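Local coordinates for protein dihydropteroate synthase (Xanthomonas albilineans, PDB 6Q62) that probably condenses para-aminobenzoate with the diphosphate of 6-hydroxymethyl-7,8-dihydropterin to give 7,8-dihydropteroate and diphosphate, a step in making folate, at residues A[15-18]-A[19-23]; A[81-84]-A[85-89]; A[123-127]-A[128-132]; A[240-243]-A[244-248]. One frame throughout, in Å; residues are numbered along the deposited sequence.

Four local contacts of a TIM-barrel enzyme illustrate a hairpin exit, a kinked helix, a turn and a helix start. Contact 1 joins the N-terminal hairpin to the first barrel strand through an arginine, whereas contact 3 leads from the end of a strand into a helix by turns and leucine packing. Contacts 2 and 4 both lie on helices. In contact 2 a mid-helix proline interrupts the ladder of bonds; contact 4 is a helix start where a serine hydroxyl joins its backbone N on one carbonyl. None is wholly core: each combines buried and more open residues. Contacts 3 and 4 lie on opposite sides of the chain's centre, and contact 4 alone reaches the second subunit.

Contact 1 (A[15-18]-A[19-23]); sequences LTLD and RPRVM
R21 folds back over the chain that precedes it and meets T16 and D18 where the N-terminal hairpin passes into the first parallel strand of the TIM barrel. Its side chain leaves with CG beside the backbone N and then bends at chi2 (-77°), which turns the guanidinium back toward the bend 16-18 instead of letting it run out straight. NE donates to the carbonyl O of T16 at 2.8 Å; the oxygen stands 34° out of the guanidinium plane, and the N-H...O angle of 132° shows a distinctly bent bond. The second grip is flatter. R21 NH2 forms a salt bridge with D18 OD1 at 2.8 Å, using the syn lone pair of the carboxylate, which is nearly coplanar with the guanidinium. With D58 taking NH1, the group is held at all three nitrogens, which fixes its rotation, and the two acidic residues probably offset the charge that R19 brings close by.

The aliphatic root of R21 is covered by leucines. L17 slants across it with CD2 3.6 Å from R21 CG, and L15, running past in the opposing sense, brings CD1 to 4.2 Å from the same carbon. One arginine thus packs against the hairpin with its methylenes and bonds to the bend with its head, tying both to the strand start. R19, its chain extended, brings its guanidinium beside one face of that head, tilted and not stacked, with R19 NE 3.4 Å above the plane of the R21 guanidinium and offset toward the rim.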
# COMPACT_ATOMS: atom_id res chain seq x y z
N LEU A 15 7.79 11.42 -21.16
CA LEU A 15 7.08 10.92 -19.99
C LEU A 15 5.62 10.72 -20.44
O LEU A 15 4.92 11.71 -20.69
CB LEU A 15 7.16 11.95 -18.84
CG LEU A 15 6.46 11.58 -17.53
CD1 LEU A 15 7.11 10.34 -16.89
CD2 LEU A 15 6.45 12.77 -16.55
N THR A 16 5.18 9.47 -20.57
CA THR A 16 3.82 9.15 -21.01
C THR A 16 2.93 8.88 -19.81
O THR A 16 3.18 7.94 -19.06
CB THR A 16 3.83 7.98 -22.02
OG1 THR A 16 4.83 8.24 -23.00
CG2 THR A 16 2.46 7.78 -22.68
N LEU A 17 1.89 9.71 -19.63
CA LEU A 17 0.99 9.57 -18.50
C LEU A 17 -0.26 8.77 -18.86
O LEU A 17 -1.39 9.21 -18.64
CB LEU A 17 0.65 10.94 -17.85
CG LEU A 17 1.87 11.82 -17.50
CD1 LEU A 17 1.43 13.14 -16.93
CD2 LEU A 17 2.78 11.13 -16.49
N ASP A 18 -0.03 7.58 -19.42
CA ASP A 18 -1.09 6.63 -19.78
C ASP A 18 -1.51 5.83 -18.50
O ASP A 18 -2.49 5.10 -18.49
CB ASP A 18 -0.61 5.69 -20.90
CG ASP A 18 0.60 4.83 -20.57
OD1 ASP A 18 1.51 5.32 -19.87
OD2 ASP A 18 0.64 3.67 -21.03
N ARG A 19 -0.71 5.96 -17.46
CA ARG A 19 -0.91 5.34 -16.14
C ARG A 19 -0.13 6.19 -15.12
O ARG A 19 0.77 6.94 -15.53
CB ARG A 19 -0.43 3.86 -16.12
CG ARG A 19 1.05 3.63 -16.39
CD ARG A 19 1.39 2.16 -16.38
NE ARG A 19 2.69 1.88 -16.98
CZ ARG A 19 3.79 1.55 -16.30
NH1 ARG A 19 3.76 1.47 -14.97
NH2 ARG A 19 4.93 1.31 -16.94
N PRO A 20 -0.41 6.09 -13.80
CA PRO A 20 0.37 6.88 -12.83
C PRO A 20 1.86 6.56 -12.89
O PRO A 20 2.24 5.39 -12.96
CB PRO A 20 -0.23 6.50 -11.48
CG PRO A 20 -1.60 6.02 -11.81
CD PRO A 20 -1.46 5.30 -13.12
N ARG A 21 2.68 7.60 -12.91
CA ARG A 21 4.13 7.51 -13.00
C ARG A 21 4.76 7.95 -11.69
O ARG A 21 4.15 8.69 -10.91
CB ARG A 21 4.64 8.33 -14.20
CG ARG A 21 4.06 7.85 -15.55
CD ARG A 21 4.74 6.58 -16.03
NE ARG A 21 4.14 6.04 -17.25
CZ ARG A 21 4.60 4.96 -17.88
NH1 ARG A 21 5.67 4.33 -17.42
NH2 ARG A 21 4.00 4.52 -18.98
N VAL A 22 5.97 7.45 -11.43
CA VAL A 22 6.66 7.69 -10.17
C VAL A 22 7.82 8.63 -10.33
O VAL A 22 8.72 8.40 -11.16
CB VAL A 22 7.08 6.35 -9.52
CG1 VAL A 22 7.90 6.57 -8.24
CG2 VAL A 22 5.84 5.49 -9.22
N MET A 23 7.75 9.73 -9.57
CA MET A 23 8.77 10.79 -9.52
C MET A 23 9.64 10.54 -8.28
O MET A 23 9.18 10.76 -7.18
CB MET A 23 8.12 12.18 -9.45
CG MET A 23 9.12 13.32 -9.31
SD MET A 23 8.28 14.89 -8.89
CE MET A 23 8.34 15.73 -10.48

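Contact 2 (A[81-84]-A[85-89])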
# COMPACT_ATOMS: atom_id res chain seq x y z
N ARG A 81 25.33 25.28 -6.92
CA ARG A 81 26.47 24.42 -6.55
C ARG A 81 25.98 23.00 -6.22
O ARG A 81 26.69 22.03 -6.47
CB ARG A 81 27.18 25.04 -5.33
CG ARG A 81 28.54 24.52 -4.95
CD ARG A 81 29.10 25.45 -3.87
NE ARG A 81 29.51 26.71 -4.49
CZ ARG A 81 29.15 27.93 -4.11
NH1 ARG A 81 28.40 28.11 -3.02
NH2 ARG A 81 29.59 28.98 -4.76
N ARG A 82 24.77 22.88 -5.69
CA ARG A 82 24.18 21.58 -5.37
C ARG A 82 23.55 20.91 -6.58
O ARG A 82 23.89 19.77 -6.86
CB ARG A 82 23.12 21.74 -4.29
CG ARG A 82 23.71 22.16 -2.96
CD ARG A 82 22.63 22.61 -2.01
NE ARG A 82 23.22 23.02 -0.73
CZ ARG A 82 22.51 23.28 0.37
NH1 ARG A 82 21.19 23.12 0.37
NH2 ARG A 82 23.13 23.65 1.48
N VAL A 83 22.59 21.58 -7.26
CA VAL A 83 21.79 20.89 -8.27
C VAL A 83 22.50 20.75 -9.61
O VAL A 83 22.28 19.73 -10.26
CB VAL A 83 20.35 21.46 -8.44
CG1 VAL A 83 19.60 21.45 -7.11
CG2 VAL A 83 20.31 22.87 -9.05
N ILE A 84 23.30 21.73 -10.06
CA ILE A 84 23.87 21.61 -11.43
C ILE A 84 24.79 20.41 -11.60
O ILE A 84 24.59 19.66 -12.57
CB ILE A 84 24.53 22.94 -11.90
CG1 ILE A 84 23.52 24.12 -11.84
CG2 ILE A 84 25.21 22.78 -13.30
CD1 ILE A 84 22.21 23.90 -12.65
N PRO A 85 25.77 20.13 -10.71
CA PRO A 85 26.64 18.96 -10.94
C PRO A 85 25.83 17.65 -10.89
O PRO A 85 26.13 16.71 -11.61
CB PRO A 85 27.67 19.05 -9.82
CG PRO A 85 27.58 20.42 -9.29
CD PRO A 85 26.19 20.88 -9.50
N VAL A 86 24.77 17.60 -10.05
CA VAL A 86 23.91 16.41 -9.95
C VAL A 86 23.13 16.18 -11.26
O VAL A 86 23.11 15.07 -11.77
CB VAL A 86 22.98 16.48 -8.72
CG1 VAL A 86 21.97 15.31 -8.68
CG2 VAL A 86 23.82 16.49 -7.45
N ILE A 87 22.54 17.26 -11.81
CA ILE A 87 21.83 17.16 -13.09
C ILE A 87 22.81 16.72 -14.20
O ILE A 87 22.48 15.84 -14.98
CB ILE A 87 21.13 18.50 -13.44
CG1 ILE A 87 19.98 18.76 -12.44
CG2 ILE A 87 20.60 18.50 -14.89
CD1 ILE A 87 19.51 20.17 -12.39
N GLU A 88 24.02 17.33 -14.25
CA GLU A 88 25.00 17.00 -15.31
C GLU A 88 25.37 15.51 -15.27
O GLU A 88 25.40 14.84 -16.30
CB GLU A 88 26.26 17.88 -15.18
CG GLU A 88 25.99 19.34 -15.50
CD GLU A 88 27.15 20.30 -15.31
OE1 GLU A 88 28.03 20.01 -14.48
OE2 GLU A 88 27.15 21.37 -15.96
N ARG A 89 25.57 14.98 -14.06
CA ARG A 89 25.93 13.57 -13.90
C ARG A 89 24.75 12.64 -14.18
O ARG A 89 24.92 11.65 -14.89
CB ARG A 89 26.53 13.32 -12.52
CG ARG A 89 27.98 13.79 -12.41
CD ARG A 89 28.31 14.29 -11.01
NE ARG A 89 29.73 14.65 -10.86
CZ ARG A 89 30.26 15.84 -11.16
NH1 ARG A 89 29.49 16.81 -11.63
NH2 ARG A 89 31.55 16.05 -10.99
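I84 and E88 stand one turn apart on helix 76-93 and show the regular ladder: E88 N donates to I84 O, as I87 N does to V83 O, each at 2.9 Å. The turn before is interrupted. P85 has no N-H to offer R81 O, and its ring occupies that place, with P85 CD 3.3 Å from R81 O, so the helix kinks here. R82 O is buried and finds no partner in the model. What lies against it is a methyl group, V86 CG2 at 3.3 Å, a branch placed beside its own backbone N and so directed back toward the preceding turn.

Apolar contact joins both residues one turn apart and next neighbours. V83 CB meets I87 CD1 at 4.2 Å, and the proline ring tucks against its neighbour I84, P85 CD lying 3.6 Å from I84 CB. I84 CG2, anti to its own amide nitrogen, reaches the carboxylate end of E88, 3.6 Å from OE2; the two side chains cross at a slant, a methyl against a polar group.

Charged ends mostly look elsewhere. R81 pairs with E77 and E78, R82 with E78, while R89 NH1 makes a weak bond of 3.4 Å to P85 O.

In the barrel this helix packs by V83, I84 and I87 on helix 105-114, by P85 and V86 on helix 41-54, and by V86 and I87 on I62 of strand 59-63.

Contact 3 (A[123-127]-A[128-132])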
# COMPACT_ATOMS: atom_id res chain seq x y z
N GLN A 123 6.40 27.44 -5.81
CA GLN A 123 5.80 28.78 -5.84
C GLN A 123 4.88 29.03 -7.04
O GLN A 123 4.35 30.13 -7.19
CB GLN A 123 6.90 29.85 -5.77
CG GLN A 123 7.42 30.03 -4.35
CD GLN A 123 6.45 30.86 -3.53
OE1 GLN A 123 5.83 30.38 -2.58
NE2 GLN A 123 6.27 32.12 -3.90
N ALA A 124 4.63 27.97 -7.88
CA ALA A 124 3.73 28.05 -9.04
C ALA A 124 4.03 29.30 -9.94
O ALA A 124 3.10 29.99 -10.37
CB ALA A 124 2.28 28.03 -8.60
N LEU A 125 5.32 29.54 -10.20
CA LEU A 125 5.86 30.60 -11.06
C LEU A 125 5.57 32.01 -10.57
O LEU A 125 5.58 32.96 -11.36
CB LEU A 125 5.42 30.43 -12.53
CG LEU A 125 5.76 29.04 -13.15
CD1 LEU A 125 5.22 28.91 -14.56
CD2 LEU A 125 7.23 28.72 -13.05
N ARG A 126 5.39 32.17 -9.24
CA ARG A 126 5.13 33.49 -8.68
C ARG A 126 6.40 34.31 -8.45
O ARG A 126 6.28 35.53 -8.26
CB ARG A 126 4.31 33.39 -7.39
CG ARG A 126 2.86 32.97 -7.66
CD ARG A 126 2.09 32.89 -6.37
NE ARG A 126 2.44 31.72 -5.55
CZ ARG A 126 2.05 31.58 -4.29
NH1 ARG A 126 1.32 32.53 -3.71
NH2 ARG A 126 2.36 30.49 -3.61
N GLN A 127 7.59 33.69 -8.48
CA GLN A 127 8.84 34.45 -8.32
C GLN A 127 9.07 35.29 -9.59
O GLN A 127 8.97 34.77 -10.70
CB GLN A 127 10.02 33.48 -8.10
CG GLN A 127 11.37 34.09 -7.75
CD GLN A 127 11.48 34.75 -6.40
OE1 GLN A 127 12.35 35.59 -6.21
NE2 GLN A 127 10.58 34.47 -5.45
N PRO A 128 9.37 36.61 -9.45
CA PRO A 128 9.54 37.44 -10.66
C PRO A 128 10.58 36.87 -11.63
O PRO A 128 11.74 36.62 -11.26
CB PRO A 128 9.96 38.80 -10.08
CG PRO A 128 9.31 38.83 -8.71
CD PRO A 128 9.46 37.39 -8.21
N GLY A 129 10.14 36.64 -12.84
CA GLY A 129 10.97 36.07 -13.91
C GLY A 129 10.68 34.59 -14.17
O GLY A 129 11.11 34.04 -15.20
N ALA A 130 9.99 33.92 -13.24
CA ALA A 130 9.72 32.49 -13.42
C ALA A 130 8.82 32.21 -14.64
O ALA A 130 9.09 31.26 -15.40
CB ALA A 130 9.11 31.91 -12.15
N LEU A 131 7.81 33.05 -14.89
CA LEU A 131 6.91 32.89 -16.05
C LEU A 131 7.69 33.06 -17.34
O LEU A 131 7.61 32.20 -18.20
CB LEU A 131 5.73 33.87 -16.00
CG LEU A 131 4.66 33.65 -14.91
CD1 LEU A 131 3.76 34.89 -14.76
CD2 LEU A 131 3.79 32.42 -15.20
N ASP A 132 8.56 34.11 -17.44
CA ASP A 132 9.41 34.34 -18.61
C ASP A 132 10.39 33.17 -18.81
O ASP A 132 10.58 32.74 -19.94
CB ASP A 132 10.20 35.64 -18.39
CG ASP A 132 11.03 36.15 -19.55
OD1 ASP A 132 10.44 36.46 -20.59
OD2 ASP A 132 12.26 36.30 -19.37
O HOH W 1 13.38 36.91 -9.20
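L125 points its side chain at the start of helix 130-137, where A130 and L131 receive it. This is the tight part: L125 CD2 lies 3.8 Å from A130 CB, while L131 CD2 comes across the root of the leucine, 3.7 Å from L125 CB. L125 is buried further by M108, V141 and L143. A130 also presses its methyl group on Q127 O, at 3.2 Å, the very oxygen that takes its backbone N-H at 2.9 Å.

That bond closes a type II beta turn, Q127 to A130, with G129 at its third position, where phi is +103°, and at the N-cap of the helix. In the TIM barrel this is the link from strand 118-121 to the helix after it. Upstream, a type I' turn holds Q123 O between R126 N and R126 NE (3.0 Å), which approach from opposite faces of the carbonyl plane.

Around the exposed P128 the packing is sparser and water takes part. The amide end of Q127, turned by the bend at chi2 (68°), passes at a slant by the proline ring, with Q127 CD 3.8 Å from P128 CD. A water donates to P128 O at 2.6 Å and, weakly, to Q127 OE1 at 3.4 Å.

Contact 4 (A[240-243]-A[244-248]). With SO4 (sulfate ion), chain I.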
# COMPACT_ATOMS: atom_id res chain seq x y z
N GLN A 240 9.69 5.50 9.24
CA GLN A 240 8.65 4.59 9.76
C GLN A 240 7.34 4.79 9.01
O GLN A 240 6.38 4.05 9.21
CB GLN A 240 8.41 4.86 11.27
CG GLN A 240 9.63 4.58 12.15
CD GLN A 240 9.46 5.01 13.59
OE1 GLN A 240 8.74 5.97 13.91
NE2 GLN A 240 10.13 4.31 14.49
N ARG A 241 7.32 5.80 8.09
CA ARG A 241 6.09 6.18 7.39
C ARG A 241 5.99 5.62 5.98
O ARG A 241 5.13 6.05 5.20
CB ARG A 241 6.01 7.72 7.31
CG ARG A 241 5.93 8.38 8.67
CD ARG A 241 6.20 9.86 8.53
NE ARG A 241 6.28 10.49 9.85
CZ ARG A 241 6.61 11.76 10.06
NH1 ARG A 241 6.89 12.56 9.03
NH2 ARG A 241 6.62 12.25 11.29
N VAL A 242 6.80 4.64 5.67
CA VAL A 242 6.80 4.09 4.31
C VAL A 242 5.47 3.42 3.94
O VAL A 242 4.89 3.75 2.91
CB VAL A 242 8.00 3.18 4.08
CG1 VAL A 242 7.99 2.63 2.66
CG2 VAL A 242 9.32 3.88 4.39
N ALA A 243 4.95 2.49 4.78
CA ALA A 243 3.69 1.84 4.43
C ALA A 243 2.52 2.80 4.29
O ALA A 243 1.74 2.70 3.33
CB ALA A 243 3.37 0.76 5.45
N GLY A 244 2.39 3.77 5.21
CA GLY A 244 1.32 4.75 5.11
C GLY A 244 1.45 5.64 3.88
O GLY A 244 0.43 6.02 3.28
N SER A 245 2.71 5.96 3.51
CA SER A 245 2.99 6.80 2.31
C SER A 245 2.62 6.03 1.04
O SER A 245 1.96 6.59 0.15
CB SER A 245 4.46 7.20 2.29
OG SER A 245 4.77 8.02 3.41
N VAL A 246 2.99 4.75 0.96
CA VAL A 246 2.67 3.94 -0.21
C VAL A 246 1.14 3.83 -0.35
O VAL A 246 0.61 4.00 -1.44
CB VAL A 246 3.36 2.55 -0.13
CG1 VAL A 246 2.88 1.64 -1.25
CG2 VAL A 246 4.87 2.71 -0.18
N ALA A 247 0.42 3.62 0.78
CA ALA A 247 -1.04 3.57 0.77
C ALA A 247 -1.59 4.91 0.26
O ALA A 247 -2.45 4.91 -0.62
CB ALA A 247 -1.56 3.29 2.16
N ALA A 248 -1.09 6.04 0.80
CA ALA A 248 -1.54 7.39 0.37
C ALA A 248 -1.34 7.61 -1.14
O ALA A 248 -2.25 8.09 -1.82
CB ALA A 248 -0.82 8.46 1.18
S SO4 I . 8.10 15.65 10.52
O1 SO4 I . 9.48 15.46 10.98
O2 SO4 I . 7.76 17.07 10.51
O3 SO4 I . 7.99 15.11 9.17
O4 SO4 I . 7.17 14.98 11.43
O HOH W 2 3.88 3.56 7.66
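R241 O is gripped twice by S245, through OG at 2.7 Å and through the backbone N at 3.0 Å. The two donors reach the oxygen from opposite faces of its carbonyl plane, the hydroxyl standing 40° out of it. S245 can do this because OG lies beside its own backbone N (chi1 -64°), the rotamer that turns a serine hydroxyl back to the preceding turn. OG is also bonded to R225 N, so a buried hydroxyl is satisfied on two sides.

R241 holds the N-cap position of helix 242-254, and backbone bonds from each residue to the fourth before it follow: V246 N to V242 O at 2.9 Å and A247 N to A243 O at 3.0 Å. One N-H of the first turn is met by solvent, for a water accepts from G244 N and donates to Q240 O.

The side chain of R241 runs out extended, away from the helix. NH1 and NH2 each donate to a sulfate, probably from the crystallisation liquor, reaching O3 and O4 at 2.8 Å with the ion at the edge of the guanidinium. R225 O and R235 O take further N-H groups and help to fix its plane.

V242, A243 and V246 belong, with A267, to the pocket of indole-2-carboxylic acid. V246 packs on helix 265-279 and S245 on I229 of helix 227-233, while A243 and A247 meet A267 and A271 of the second subunit, placing this helix start at the dimer interface.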